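Local coordinates for beta-lactamase domain protein (Burkholderia ambifaria, PDB 5I0P) that probably acts as a metal-dependent hydrolase of the metallo-beta-lactamase superfamily, carrying a pair of zinc ions in its probable active site, at residues I68-I73 / V98-C103; D106-A111 / D180-V185; R38-P43 / L53-D58; H102-H107 / Y211-E216. All coordinates share one frame; numbering follows the deposited sequence.

Contact 1 (I68-I73 / V98-C103); sequences IVDCGI and VLVTHC. With ZN (zinc ion), chain E.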
loop_
_atom_site.group_PDB
_atom_site.type_symbol
_atom_site.label_atom_id
_atom_site.label_comp_id
_atom_site.label_asym_id
_atom_site.label_seq_id
_atom_site.Cartn_x
_atom_site.Cartn_y
_atom_site.Cartn_z
ATOM N N ILE A 68 -4.679 -13.441 8.832
ATOM C CA ILE A 68 -5.199 -12.136 8.462
ATOM C C ILE A 68 -4.169 -11.430 7.607
ATOM O O ILE A 68 -2.975 -11.435 7.929
ATOM C CB ILE A 68 -5.537 -11.305 9.710
ATOM C CG1 ILE A 68 -6.746 -11.904 10.436
ATOM C CG2 ILE A 68 -5.807 -9.882 9.310
ATOM C CD1 ILE A 68 -7.064 -11.188 11.728
ATOM N N VAL A 69 -4.615 -10.810 6.522
ATOM C CA VAL A 69 -3.758 -9.893 5.781
ATOM C C VAL A 69 -4.329 -8.489 5.897
ATOM O O VAL A 69 -5.342 -8.162 5.259
ATOM C CB VAL A 69 -3.594 -10.313 4.318
ATOM C CG1 VAL A 69 -2.681 -9.311 3.562
ATOM C CG2 VAL A 69 -3.049 -11.757 4.254
ATOM N N ASP A 70 -3.633 -7.650 6.675
ATOM C CA ASP A 70 -3.926 -6.227 6.881
ATOM C C ASP A 70 -5.100 -6.021 7.836
ATOM O O ASP A 70 -5.960 -6.886 7.982
ATOM C CB ASP A 70 -4.140 -5.522 5.525
ATOM C CG ASP A 70 -2.828 -5.343 4.742
ATOM O OD1 ASP A 70 -1.759 -5.575 5.330
ATOM O OD2 ASP A 70 -2.855 -4.952 3.549
ATOM N N CYS A 71 -5.157 -4.853 8.466
ATOM C CA CYS A 71 -5.785 -4.711 9.770
ATOM C C CYS A 71 -6.877 -3.654 9.883
ATOM O O CYS A 71 -7.742 -3.773 10.757
ATOM C CB CYS A 71 -4.685 -4.387 10.802
ATOM S SG CYS A 71 -3.311 -5.523 10.735
ATOM N N GLY A 72 -6.828 -2.611 9.044
ATOM C CA GLY A 72 -7.628 -1.428 9.251
ATOM C C GLY A 72 -6.894 -0.445 10.142
ATOM O O GLY A 72 -5.883 -0.766 10.770
ATOM N N ILE A 73 -7.402 0.803 10.171
ATOM C CA ILE A 73 -6.969 1.772 11.174
ATOM C C ILE A 73 -7.585 1.391 12.505
ATOM O O ILE A 73 -8.557 0.665 12.555
ATOM C CB ILE A 73 -7.377 3.209 10.805
ATOM C CG1 ILE A 73 -8.915 3.251 10.694
ATOM C CG2 ILE A 73 -6.631 3.741 9.560
ATOM C CD1 ILE A 73 -9.485 4.659 10.729
ATOM N N VAL A 98 -1.036 -12.588 12.033
ATOM C CA VAL A 98 -1.439 -11.399 11.310
ATOM C C VAL A 98 -0.298 -11.008 10.371
ATOM O O VAL A 98 0.843 -10.784 10.813
ATOM C CB VAL A 98 -1.805 -10.254 12.258
ATOM C CG1 VAL A 98 -2.178 -9.041 11.460
ATOM C CG2 VAL A 98 -2.945 -10.687 13.178
ATOM N N LEU A 99 -0.607 -10.936 9.082
ATOM C CA LEU A 99 0.341 -10.542 8.062
ATOM C C LEU A 99 -0.018 -9.148 7.565
ATOM O O LEU A 99 -1.194 -8.843 7.376
ATOM C CB LEU A 99 0.313 -11.562 6.940
ATOM C CG LEU A 99 1.484 -11.606 5.998
ATOM C CD1 LEU A 99 1.632 -12.990 5.427
ATOM C CD2 LEU A 99 1.241 -10.566 4.877
ATOM N N VAL A 100 0.985 -8.292 7.370
ATOM C CA VAL A 100 0.763 -6.898 6.985
ATOM C C VAL A 100 1.586 -6.539 5.743
ATOM O O VAL A 100 2.803 -6.756 5.708
ATOM C CB VAL A 100 1.076 -5.941 8.148
ATOM C CG1 VAL A 100 1.092 -4.487 7.654
ATOM C CG2 VAL A 100 0.043 -6.149 9.245
ATOM N N THR A 101 0.926 -5.960 4.738
ATOM C CA THR A 101 1.614 -5.656 3.488
ATOM C C THR A 101 2.637 -4.527 3.645
ATOM O O THR A 101 3.708 -4.553 3.019
ATOM C CB THR A 101 0.584 -5.308 2.395
ATOM O OG1 THR A 101 -0.249 -4.215 2.809
ATOM C CG2 THR A 101 -0.277 -6.486 2.052
ATOM N N HIS A 102 2.312 -3.513 4.434
ATOM C CA HIS A 102 3.168 -2.353 4.542
ATOM C C HIS A 102 2.602 -1.485 5.659
ATOM O O HIS A 102 1.507 -1.748 6.164
ATOM C CB HIS A 102 3.298 -1.601 3.206
ATOM C CG HIS A 102 2.050 -0.910 2.721
ATOM N ND1 HIS A 102 0.919 -1.584 2.304
ATOM C CD2 HIS A 102 1.784 0.407 2.546
ATOM C CE1 HIS A 102 0.012 -0.717 1.897
ATOM N NE2 HIS A 102 0.514 0.496 2.037
ATOM N N CYS A 103 3.367 -0.459 6.058
ATOM C CA CYS A 103 3.136 0.174 7.353
ATOM C C CYS A 103 2.138 1.327 7.324
ATOM O O CYS A 103 1.942 1.976 8.366
ATOM C CB CYS A 103 4.460 0.680 7.949
ATOM S SG CYS A 103 5.187 2.083 7.057
HETATM ZN ZN ZN E . -0.391 2.639 1.380
#

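Contact 2 (D106-A111 / D180-V185); sequences DHFGLA and DLVPAV. With ZN (zinc ion), chain F.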
loop_
_atom_site.group_PDB
_atom_site.type_symbol
_atom_site.label_atom_id
_atom_site.label_comp_id
_atom_site.label_asym_id
_atom_site.label_seq_id
_atom_site.Cartn_x
_atom_site.Cartn_y
_atom_site.Cartn_z
ATOM N N ASP A 106 -3.838 2.482 7.427
ATOM C CA ASP A 106 -5.021 1.697 7.124
ATOM C C ASP A 106 -4.694 0.204 7.010
ATOM O O ASP A 106 -5.599 -0.624 7.186
ATOM C CB ASP A 106 -5.749 2.248 5.868
ATOM C CG ASP A 106 -4.809 2.559 4.680
ATOM O OD1 ASP A 106 -5.209 2.269 3.517
ATOM O OD2 ASP A 106 -3.691 3.083 4.882
ATOM N N HIS A 107 -3.419 -0.165 6.800
ATOM C CA HIS A 107 -3.057 -1.583 6.756
ATOM C C HIS A 107 -2.578 -2.126 8.091
ATOM O O HIS A 107 -2.841 -3.297 8.397
ATOM C CB HIS A 107 -1.996 -1.821 5.689
ATOM C CG HIS A 107 -2.437 -1.396 4.330
ATOM N ND1 HIS A 107 -2.789 -2.298 3.344
ATOM C CD2 HIS A 107 -2.657 -0.166 3.810
ATOM C CE1 HIS A 107 -3.153 -1.641 2.257
ATOM N NE2 HIS A 107 -3.078 -0.348 2.513
ATOM N N PHE A 108 -1.996 -1.259 8.929
ATOM C CA PHE A 108 -1.177 -1.637 10.066
ATOM C C PHE A 108 -1.757 -1.203 11.396
ATOM O O PHE A 108 -1.346 -1.749 12.420
ATOM C CB PHE A 108 0.215 -1.006 9.916
ATOM C CG PHE A 108 1.248 -1.503 10.872
ATOM C CD1 PHE A 108 1.396 -2.853 11.139
ATOM C CD2 PHE A 108 2.139 -0.604 11.466
ATOM C CE1 PHE A 108 2.402 -3.312 12.017
ATOM C CE2 PHE A 108 3.165 -1.045 12.304
ATOM C CZ PHE A 108 3.283 -2.414 12.586
ATOM N N GLY A 109 -2.719 -0.276 11.400
ATOM C CA GLY A 109 -3.170 0.332 12.644
ATOM C C GLY A 109 -3.623 -0.664 13.702
ATOM O O GLY A 109 -3.273 -0.531 14.883
ATOM N N LEU A 110 -4.427 -1.663 13.307
ATOM C CA LEU A 110 -5.010 -2.597 14.270
ATOM C C LEU A 110 -4.191 -3.872 14.429
ATOM O O LEU A 110 -4.708 -4.877 14.941
ATOM C CB LEU A 110 -6.445 -2.953 13.891
ATOM C CG LEU A 110 -7.411 -1.869 14.290
ATOM C CD1 LEU A 110 -8.806 -2.272 13.881
ATOM C CD2 LEU A 110 -7.308 -1.676 15.766
ATOM N N ALA A 111 -2.940 -3.857 13.971
ATOM C CA ALA A 111 -2.119 -5.055 14.030
ATOM C C ALA A 111 -1.907 -5.510 15.475
ATOM O O ALA A 111 -2.117 -6.693 15.802
ATOM C CB ALA A 111 -0.797 -4.802 13.314
ATOM N N ASP A 180 -2.448 8.381 15.997
ATOM C CA ASP A 180 -3.899 8.345 16.188
ATOM C C ASP A 180 -4.485 7.111 15.525
ATOM O O ASP A 180 -5.441 6.511 16.035
ATOM C CB ASP A 180 -4.564 9.581 15.582
ATOM C CG ASP A 180 -4.122 10.881 16.227
ATOM O OD1 ASP A 180 -4.044 10.933 17.479
ATOM O OD2 ASP A 180 -3.869 11.859 15.467
ATOM N N LEU A 181 -3.906 6.716 14.386
ATOM C CA LEU A 181 -4.378 5.585 13.613
ATOM C C LEU A 181 -3.648 4.301 13.977
ATOM O O LEU A 181 -4.183 3.207 13.770
ATOM C CB LEU A 181 -4.227 5.900 12.119
ATOM C CG LEU A 181 -4.841 7.267 11.757
ATOM C CD1 LEU A 181 -4.625 7.658 10.282
ATOM C CD2 LEU A 181 -6.321 7.330 12.156
ATOM N N VAL A 182 -2.426 4.422 14.489
ATOM C CA VAL A 182 -1.620 3.296 14.938
ATOM C C VAL A 182 -1.215 3.597 16.378
ATOM O O VAL A 182 -0.138 4.151 16.633
ATOM C CB VAL A 182 -0.426 3.057 14.004
ATOM C CG1 VAL A 182 0.214 1.687 14.332
ATOM C CG2 VAL A 182 -0.883 3.167 12.511
ATOM N N PRO A 183 -2.087 3.325 17.344
ATOM C CA PRO A 183 -1.814 3.748 18.721
ATOM C C PRO A 183 -0.929 2.784 19.484
ATOM O O PRO A 183 -0.485 3.117 20.581
ATOM C CB PRO A 183 -3.223 3.835 19.330
ATOM C CG PRO A 183 -3.962 2.731 18.630
ATOM C CD PRO A 183 -3.412 2.696 17.208
ATOM N N ALA A 184 -0.643 1.620 18.926
ATOM C CA ALA A 184 0.238 0.632 19.519
ATOM C C ALA A 184 0.781 -0.211 18.375
ATOM O O ALA A 184 0.109 -0.412 17.362
ATOM C CB ALA A 184 -0.484 -0.254 20.558
ATOM N N VAL A 185 1.991 -0.723 18.554
ATOM C CA VAL A 185 2.606 -1.551 17.522
ATOM C C VAL A 185 3.048 -2.852 18.182
ATOM O O VAL A 185 3.472 -2.834 19.343
ATOM C CB VAL A 185 3.772 -0.808 16.846
ATOM C CG1 VAL A 185 4.391 -1.645 15.798
ATOM C CG2 VAL A 185 3.281 0.443 16.184
HETATM ZN ZN ZN F . -3.745 1.548 1.409
HETATM O O HOH W 1 -0.328 -2.221 14.940
#

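Contact 3 (R38-P43 / L53-D58); sequences RWLRMP and LWLLRD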
loop_
_atom_site.group_PDB
_atom_site.type_symbol
_atom_site.label_atom_id
_atom_site.label_comp_id
_atom_site.label_asym_id
_atom_site.label_seq_id
_atom_site.Cartn_x
_atom_site.Cartn_y
_atom_site.Cartn_z
ATOM N N ARG A 38 -11.136 -15.157 1.748
ATOM C CA ARG A 38 -12.297 -14.328 2.053
ATOM C C ARG A 38 -11.942 -12.845 2.048
ATOM O O ARG A 38 -10.863 -12.438 2.504
ATOM C CB ARG A 38 -12.889 -14.725 3.388
ATOM C CG ARG A 38 -13.499 -16.121 3.379
ATOM C CD ARG A 38 -14.330 -16.303 4.641
ATOM N NE ARG A 38 -14.874 -17.642 4.830
ATOM C CZ ARG A 38 -15.437 -18.031 5.973
ATOM N NH1 ARG A 38 -15.513 -17.167 6.985
ATOM N NH2 ARG A 38 -15.914 -19.261 6.125
ATOM N N TRP A 39 -12.849 -12.061 1.482
ATOM C CA TRP A 39 -12.699 -10.622 1.275
ATOM C C TRP A 39 -13.541 -9.895 2.319
ATOM O O TRP A 39 -14.737 -10.161 2.456
ATOM C CB TRP A 39 -13.127 -10.280 -0.157
ATOM C CG TRP A 39 -13.268 -8.811 -0.526
ATOM C CD1 TRP A 39 -12.708 -7.734 0.099
ATOM C CD2 TRP A 39 -14.037 -8.281 -1.617
ATOM N NE1 TRP A 39 -13.075 -6.575 -0.527
ATOM C CE2 TRP A 39 -13.893 -6.874 -1.583
ATOM C CE3 TRP A 39 -14.843 -8.863 -2.613
ATOM C CZ2 TRP A 39 -14.517 -6.025 -2.519
ATOM C CZ3 TRP A 39 -15.456 -8.039 -3.534
ATOM C CH2 TRP A 39 -15.298 -6.626 -3.474
ATOM N N LEU A 40 -12.909 -9.027 3.087
ATOM C CA LEU A 40 -13.594 -8.116 3.984
ATOM C C LEU A 40 -13.379 -6.702 3.476
ATOM O O LEU A 40 -12.329 -6.391 2.885
ATOM C CB LEU A 40 -13.050 -8.157 5.401
ATOM C CG LEU A 40 -12.501 -9.262 6.289
ATOM C CD1 LEU A 40 -11.506 -10.234 5.653
ATOM C CD2 LEU A 40 -11.813 -8.461 7.362
ATOM N N ARG A 41 -14.334 -5.818 3.752
ATOM C CA ARG A 41 -14.155 -4.415 3.387
ATOM C C ARG A 41 -14.440 -3.537 4.589
ATOM O O ARG A 41 -15.496 -3.654 5.209
ATOM C CB ARG A 41 -15.044 -4.000 2.205
ATOM C CG ARG A 41 -14.992 -2.508 1.930
ATOM C CD ARG A 41 -15.855 -2.107 0.718
ATOM N NE ARG A 41 -15.063 -2.430 -0.441
ATOM C CZ ARG A 41 -14.748 -1.616 -1.433
ATOM N NH1 ARG A 41 -15.186 -0.368 -1.487
ATOM N NH2 ARG A 41 -13.974 -2.093 -2.389
ATOM N N MET A 42 -13.490 -2.678 4.933
ATOM C CA MET A 42 -13.632 -1.823 6.095
ATOM C C MET A 42 -13.814 -0.353 5.694
ATOM O O MET A 42 -13.180 0.127 4.747
ATOM C CB MET A 42 -12.411 -1.950 7.011
ATOM C CG MET A 42 -12.298 -3.340 7.732
ATOM S SD MET A 42 -13.696 -3.618 8.887
ATOM C CE MET A 42 -12.954 -5.053 9.725
ATOM N N PRO A 43 -14.677 0.380 6.385
ATOM C CA PRO A 43 -14.811 1.816 6.103
ATOM C C PRO A 43 -13.606 2.596 6.595
ATOM O O PRO A 43 -13.015 2.276 7.627
ATOM C CB PRO A 43 -16.056 2.210 6.894
ATOM C CG PRO A 43 -16.022 1.261 8.079
ATOM C CD PRO A 43 -15.555 -0.053 7.486
ATOM N N LEU A 53 -9.530 -6.111 3.287
ATOM C CA LEU A 53 -8.691 -7.008 4.080
ATOM C C LEU A 53 -8.962 -8.450 3.673
ATOM O O LEU A 53 -10.002 -8.769 3.098
ATOM C CB LEU A 53 -8.909 -6.823 5.601
ATOM C CG LEU A 53 -8.912 -5.392 6.167
ATOM C CD1 LEU A 53 -9.163 -5.423 7.655
ATOM C CD2 LEU A 53 -7.621 -4.568 5.834
ATOM N N TRP A 54 -8.011 -9.326 3.959
ATOM C CA TRP A 54 -8.101 -10.700 3.497
ATOM C C TRP A 54 -8.025 -11.652 4.686
ATOM O O TRP A 54 -7.132 -11.529 5.541
ATOM C CB TRP A 54 -7.005 -10.980 2.447
ATOM C CG TRP A 54 -6.908 -9.842 1.491
ATOM C CD1 TRP A 54 -5.938 -8.871 1.478
ATOM C CD2 TRP A 54 -7.871 -9.463 0.485
ATOM N NE1 TRP A 54 -6.203 -7.953 0.497
ATOM C CE2 TRP A 54 -7.387 -8.271 -0.120
ATOM C CE3 TRP A 54 -9.075 -10.022 0.023
ATOM C CZ2 TRP A 54 -8.062 -7.630 -1.170
ATOM C CZ3 TRP A 54 -9.746 -9.396 -1.024
ATOM C CH2 TRP A 54 -9.240 -8.203 -1.610
ATOM N N LEU A 55 -9.002 -12.566 4.749
ATOM C CA LEU A 55 -9.016 -13.691 5.675
ATOM C C LEU A 55 -8.678 -14.944 4.875
ATOM O O LEU A 55 -9.416 -15.297 3.942
ATOM C CB LEU A 55 -10.377 -13.864 6.328
ATOM C CG LEU A 55 -10.771 -13.189 7.628
ATOM C CD1 LEU A 55 -12.245 -13.531 7.932
ATOM C CD2 LEU A 55 -9.876 -13.595 8.766
ATOM N N LEU A 56 -7.560 -15.596 5.210
ATOM C CA LEU A 56 -7.114 -16.783 4.500
ATOM C C LEU A 56 -7.251 -18.008 5.392
ATOM O O LEU A 56 -6.659 -18.062 6.472
ATOM C CB LEU A 56 -5.682 -16.614 4.039
ATOM C CG LEU A 56 -5.342 -15.353 3.254
ATOM C CD1 LEU A 56 -3.892 -15.448 2.800
ATOM C CD2 LEU A 56 -6.256 -15.207 2.077
ATOM N N ARG A 57 -8.040 -18.983 4.948
ATOM C CA ARG A 57 -8.141 -20.249 5.655
ATOM C C ARG A 57 -6.776 -20.931 5.731
ATOM O O ARG A 57 -6.070 -21.066 4.726
ATOM C CB ARG A 57 -9.150 -21.139 4.948
ATOM C CG ARG A 57 -9.419 -22.396 5.695
ATOM C CD ARG A 57 -9.947 -22.084 7.062
ATOM N NE ARG A 57 -10.515 -23.285 7.665
ATOM C CZ ARG A 57 -9.796 -24.265 8.206
ATOM N NH1 ARG A 57 -8.470 -24.168 8.225
ATOM N NH2 ARG A 57 -10.394 -25.337 8.731
ATOM N N ASP A 58 -6.415 -21.400 6.918
ATOM C CA ASP A 58 -5.040 -21.802 7.148
ATOM C C ASP A 58 -4.978 -22.897 8.217
ATOM O O ASP A 58 -5.975 -23.238 8.854
ATOM C CB ASP A 58 -4.188 -20.581 7.527
ATOM C CG ASP A 58 -2.706 -20.810 7.283
ATOM O OD1 ASP A 58 -2.352 -21.904 6.792
ATOM O OD2 ASP A 58 -1.902 -19.906 7.593
#

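Contact 4 (H102-H107 / Y211-E216); sequences HCHPDH and YGHSPE. With ZN (zinc ion), chain E; ZN (zinc ion), chain F.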
loop_
_atom_site.group_PDB
_atom_site.type_symbol
_atom_site.label_atom_id
_atom_site.label_comp_id
_atom_site.label_asym_id
_atom_site.label_seq_id
_atom_site.Cartn_x
_atom_site.Cartn_y
_atom_site.Cartn_z
ATOM N N HIS A 102 2.312 -3.513 4.434
ATOM C CA HIS A 102 3.168 -2.353 4.542
ATOM C C HIS A 102 2.602 -1.485 5.659
ATOM O O HIS A 102 1.507 -1.748 6.164
ATOM C CB HIS A 102 3.298 -1.601 3.206
ATOM C CG HIS A 102 2.050 -0.910 2.721
ATOM N ND1 HIS A 102 0.919 -1.584 2.304
ATOM C CD2 HIS A 102 1.784 0.407 2.546
ATOM C CE1 HIS A 102 0.012 -0.717 1.897
ATOM N NE2 HIS A 102 0.514 0.496 2.037
ATOM N N CYS A 103 3.367 -0.459 6.058
ATOM C CA CYS A 103 3.136 0.174 7.353
ATOM C C CYS A 103 2.138 1.327 7.324
ATOM O O CYS A 103 1.942 1.976 8.366
ATOM C CB CYS A 103 4.460 0.680 7.949
ATOM S SG CYS A 103 5.187 2.083 7.057
ATOM N N HIS A 104 1.518 1.622 6.181
ATOM C CA HIS A 104 0.547 2.717 6.175
ATOM C C HIS A 104 -0.607 2.401 7.125
ATOM O O HIS A 104 -1.005 1.231 7.292
ATOM C CB HIS A 104 0.039 3.009 4.764
ATOM C CG HIS A 104 1.090 3.632 3.897
ATOM N ND1 HIS A 104 1.075 3.563 2.523
ATOM C CD2 HIS A 104 2.226 4.288 4.223
ATOM C CE1 HIS A 104 2.147 4.162 2.040
ATOM N NE2 HIS A 104 2.861 4.613 3.050
ATOM N N PRO A 105 -1.144 3.434 7.774
ATOM C CA PRO A 105 -2.027 3.218 8.936
ATOM C C PRO A 105 -3.271 2.369 8.634
ATOM O O PRO A 105 -3.742 1.630 9.518
ATOM C CB PRO A 105 -2.419 4.644 9.336
ATOM C CG PRO A 105 -1.439 5.497 8.691
ATOM C CD PRO A 105 -0.999 4.853 7.443
ATOM N N ASP A 106 -3.838 2.482 7.427
ATOM C CA ASP A 106 -5.021 1.697 7.124
ATOM C C ASP A 106 -4.694 0.204 7.010
ATOM O O ASP A 106 -5.599 -0.624 7.186
ATOM C CB ASP A 106 -5.749 2.248 5.868
ATOM C CG ASP A 106 -4.809 2.559 4.680
ATOM O OD1 ASP A 106 -5.209 2.269 3.517
ATOM O OD2 ASP A 106 -3.691 3.083 4.882
ATOM N N HIS A 107 -3.419 -0.165 6.800
ATOM C CA HIS A 107 -3.057 -1.583 6.756
ATOM C C HIS A 107 -2.578 -2.126 8.091
ATOM O O HIS A 107 -2.841 -3.297 8.397
ATOM C CB HIS A 107 -1.996 -1.821 5.689
ATOM C CG HIS A 107 -2.437 -1.396 4.330
ATOM N ND1 HIS A 107 -2.789 -2.298 3.344
ATOM C CD2 HIS A 107 -2.657 -0.166 3.810
ATOM C CE1 HIS A 107 -3.153 -1.641 2.257
ATOM N NE2 HIS A 107 -3.078 -0.348 2.513
ATOM N N TYR A 211 8.604 -1.092 -4.255
ATOM C CA TYR A 211 9.289 0.071 -3.705
ATOM C C TYR A 211 8.664 1.347 -4.258
ATOM O O TYR A 211 7.956 1.328 -5.262
ATOM C CB TYR A 211 10.794 -0.009 -4.006
ATOM C CG TYR A 211 11.411 -1.271 -3.454
ATOM C CD1 TYR A 211 11.838 -1.335 -2.132
ATOM C CD2 TYR A 211 11.516 -2.406 -4.230
ATOM C CE1 TYR A 211 12.371 -2.507 -1.599
ATOM C CE2 TYR A 211 12.034 -3.571 -3.722
ATOM C CZ TYR A 211 12.467 -3.619 -2.402
ATOM O OH TYR A 211 12.988 -4.789 -1.896
ATOM N N GLY A 212 8.930 2.469 -3.596
ATOM C CA GLY A 212 8.428 3.732 -4.093
ATOM C C GLY A 212 7.185 4.238 -3.397
ATOM O O GLY A 212 7.026 5.447 -3.211
ATOM N N HIS A 213 6.285 3.330 -3.027
ATOM C CA HIS A 213 5.120 3.669 -2.216
ATOM C C HIS A 213 5.442 3.639 -0.720
ATOM O O HIS A 213 4.969 4.485 0.042
ATOM C CB HIS A 213 3.967 2.719 -2.574
ATOM C CG HIS A 213 2.735 2.913 -1.751
ATOM N ND1 HIS A 213 1.953 4.047 -1.829
ATOM C CD2 HIS A 213 2.116 2.088 -0.875
ATOM C CE1 HIS A 213 0.935 3.933 -0.993
ATOM N NE2 HIS A 213 1.004 2.747 -0.412
ATOM N N SER A 214 6.291 2.710 -0.307
ATOM C CA SER A 214 6.623 2.474 1.094
ATOM C C SER A 214 7.971 1.757 1.127
ATOM O O SER A 214 8.474 1.333 0.071
ATOM C CB SER A 214 5.537 1.635 1.791
ATOM O OG SER A 214 5.392 0.363 1.177
ATOM N N PRO A 215 8.594 1.621 2.318
ATOM C CA PRO A 215 9.968 1.097 2.366
ATOM C C PRO A 215 10.175 -0.207 1.619
ATOM O O PRO A 215 11.132 -0.333 0.833
ATOM C CB PRO A 215 10.203 0.905 3.873
ATOM C CG PRO A 215 9.390 1.902 4.511
ATOM C CD PRO A 215 8.158 2.054 3.660
ATOM N N GLU A 216 9.290 -1.181 1.843
ATOM C CA GLU A 216 9.506 -2.550 1.402
ATOM C C GLU A 216 8.162 -3.262 1.368
ATOM O O GLU A 216 7.873 -4.115 2.222
ATOM C CB GLU A 216 10.494 -3.267 2.335
ATOM C CG GLU A 216 10.984 -4.610 1.799
ATOM C CD GLU A 216 11.820 -5.435 2.824
ATOM O OE1 GLU A 216 12.172 -4.939 3.930
ATOM O OE2 GLU A 216 12.145 -6.591 2.504
HETATM ZN ZN ZN E . -0.391 2.639 1.380
HETATM ZN ZN ZN F . -3.745 1.548 1.409
HETATM O O HOH W 2 5.739 5.541 3.213
#

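Contact 1 (I68-I73 / V98-C103)
Asp70 reaches across to Thr101 and grips it at two points. Its CB carries CG beside the backbone N (chi1 -72°), which turns the carboxylate toward the threonine. Asp70 OD1 then takes the backbone N-H of Thr101 at 2.8 Å in a nearly straight bond (167° at the hydrogen). Asp70 OD2 receives the hydroxyl Thr101 OG1, also at 2.8 Å. Both oxygens use the syn lone pair, so N-H and hydroxyl meet the carboxylate as a two-pronged grip, which should limit its rotation; OD2 is further shared with ND1 of His107. Thr101 OG1 in turn accepts the N-H of His102 ND1 at 2.9 Å, while NE2 of that ring binds zinc at 2.4 Å, making Asp70 and Thr101 second-shell residues. The contact lies at the C-terminal ends of two parallel strands, 63-69 and 95-99, joined through helix 76-88 as a beta-alpha-beta unit. Backbone bonds from Leu99 N to Ile68 O (2.7 Å) and from Asp70 N to Leu99 O fix the register just before the chains leave the sheet. Past the strand end, Cys71 SG rests against two methyls on one side of it, 3.8 Å from Val98 CG1 and 3.7 Å from Val100 CG2.

Contact 2 (D106-A111 / D180-V185)
Gly109 and Val182 bring their backbones close, CA to CA 4.1 Å, and Gly109 CA lies 3.2 Å from Leu181 O, an approach that the lack of a side chain on the glycine permits. The chain here is making a type I turn from Phe108 to Ala111, closed by the bond from Ala111 N to Phe108 O. Val182 meets it with both methyls: CG2 presses on Gly109 CA at 3.6 Å, while CG1 turns to the aromatic ring, 4.1 Å from Phe108 CD2. The phenyl is swung opposite the backbone N (chi1 -169°), which carries its far end to Val185, where Phe108 CZ sits 3.5 Å from Val185 CG1. The short helix 105-108, which runs into the turn, carries the second half of the HxHxDH signature of the metallo-beta-lactamase fold, and its His107 NE2 binds zinc at 2.3 Å, with Asp106 on the same ion. The chain leaving helix 178-181 packs on this turn, directly after two metal ligands. Phe108 also touches Leu127 and Met129 of strand 126-130, and Val185 rests on helix 131-141 through Tyr134 and Cys138. A water links the two chains, lying 2.8 Å from Phe108 O and 3.1 Å from Ala184 O, placed to donate to either, though it has more acceptors within reach than protons to give; it also stands over the centre of one face of the Phe108 ring.

Contact 3 (R38-P43 / L53-D58)
Leu40 is a bump on one strand of this hairpin, and Leu53 and Leu55 form the hollow that receives it. With CG beside the backbone N (chi1 -36°), Leu40 CD1 drops between the two leucines, 3.3 Å from Leu53 O and 3.6 Å from Leu55 CG. The other branch, Leu40 CD2, lies against Leu53 CB at 3.8 Å. Leu53 fills the next dip in turn, its CD1 touching Met42 CG at 3.8 Å. The opposite face of the sheet carries a tryptophan pair: Trp39 and Trp54 run side by side, and the six-membered ring of Trp54 meets the five-membered ring of Trp39 obliquely, planes 33° apart, with Trp54 CH2 over one face of Trp39 and Trp54 CZ3 reaching Trp39 CD1 at 3.6 Å. Trp39 NE1 is hydrogen-bonded to Asn52 OD1. Two hydrogen-bonded pairs, Arg38 with Leu55 and Leu40 with Leu53, hold this antiparallel register with four backbone bonds. The axes of the two short segments approach to 4.8 Å, their N-to-C directions 152° apart. Helix 76-88 covers the leucine face, with Trp82 on Leu40 and Leu53 and Ile78 on Met42, while strands 31-34 and 63-69 continue the sheet beyond the hairpin.

Contact 4 (H102-H107 / Y211-E216)
His104 and His213 join the two segments by binding one zinc, His104 through ND1 at 2.1 Å and His213 through NE2 at 2.3 Å. His104 belongs to the HxHxDH motif of the metallo-beta-lactamase fold, His213 to the loop between strands 203-210 and 217-222. His102 is a third ligand and Asp232 the fourth; Asp232 also binds the second zinc, held in addition by Asp106, His107 and His277. Among ring contacts, the edge of His104 points at the face of His213 in an offset edge-to-face pair (planes at 87°), His104 CE1 lying 3.0 Å above the ring plane of His213, toward its rim. The metal draws the nitrogens together: His104 ND1 and His213 NE2 are only 3.0 Å apart, without a hydrogen bond. His213 has CG opposite its backbone N (chi1 177°), bringing NE2 to the ion, while its ND1 is hydrogen-bonded to the carbonyl of Asn241. Simple packing comes from Ser214, whose OG lies 3.5 Å from His102 CB and is hydrogen-bonded to Glu133. Because His104 uses ND1 for the metal, its NE2 lies across the ring from the ion and donates, in the ring plane, to a water at 3.0 Å, which makes a weak bond to His213 O at 3.4 Å.

How the contacts relate
Contacts 1 and 3 are buried and belong to neighbouring strands of one sheet, 50-60 and 63-69, bridged by the bond from Val69 N to Trp54 O. Contacts 2 and 4 are only partly buried and share Asp106 and His107 of helix 105-108. Contact 4 is the most central, contact 3 the most remote. Chemistry follows place: backbone bonds and apolar side chains in contact 3, polar second-shell bonds in contact 1, glycine and aromatic packing in contact 2, and zinc coordination across both segments in contact 4 alone; ligands in contacts 1 and 2 lie on one segment. After strand 95-99 the chain runs into the zinc site at His102, common to contacts 1 and 4, while strand 63-69 ends in a second-shell residue.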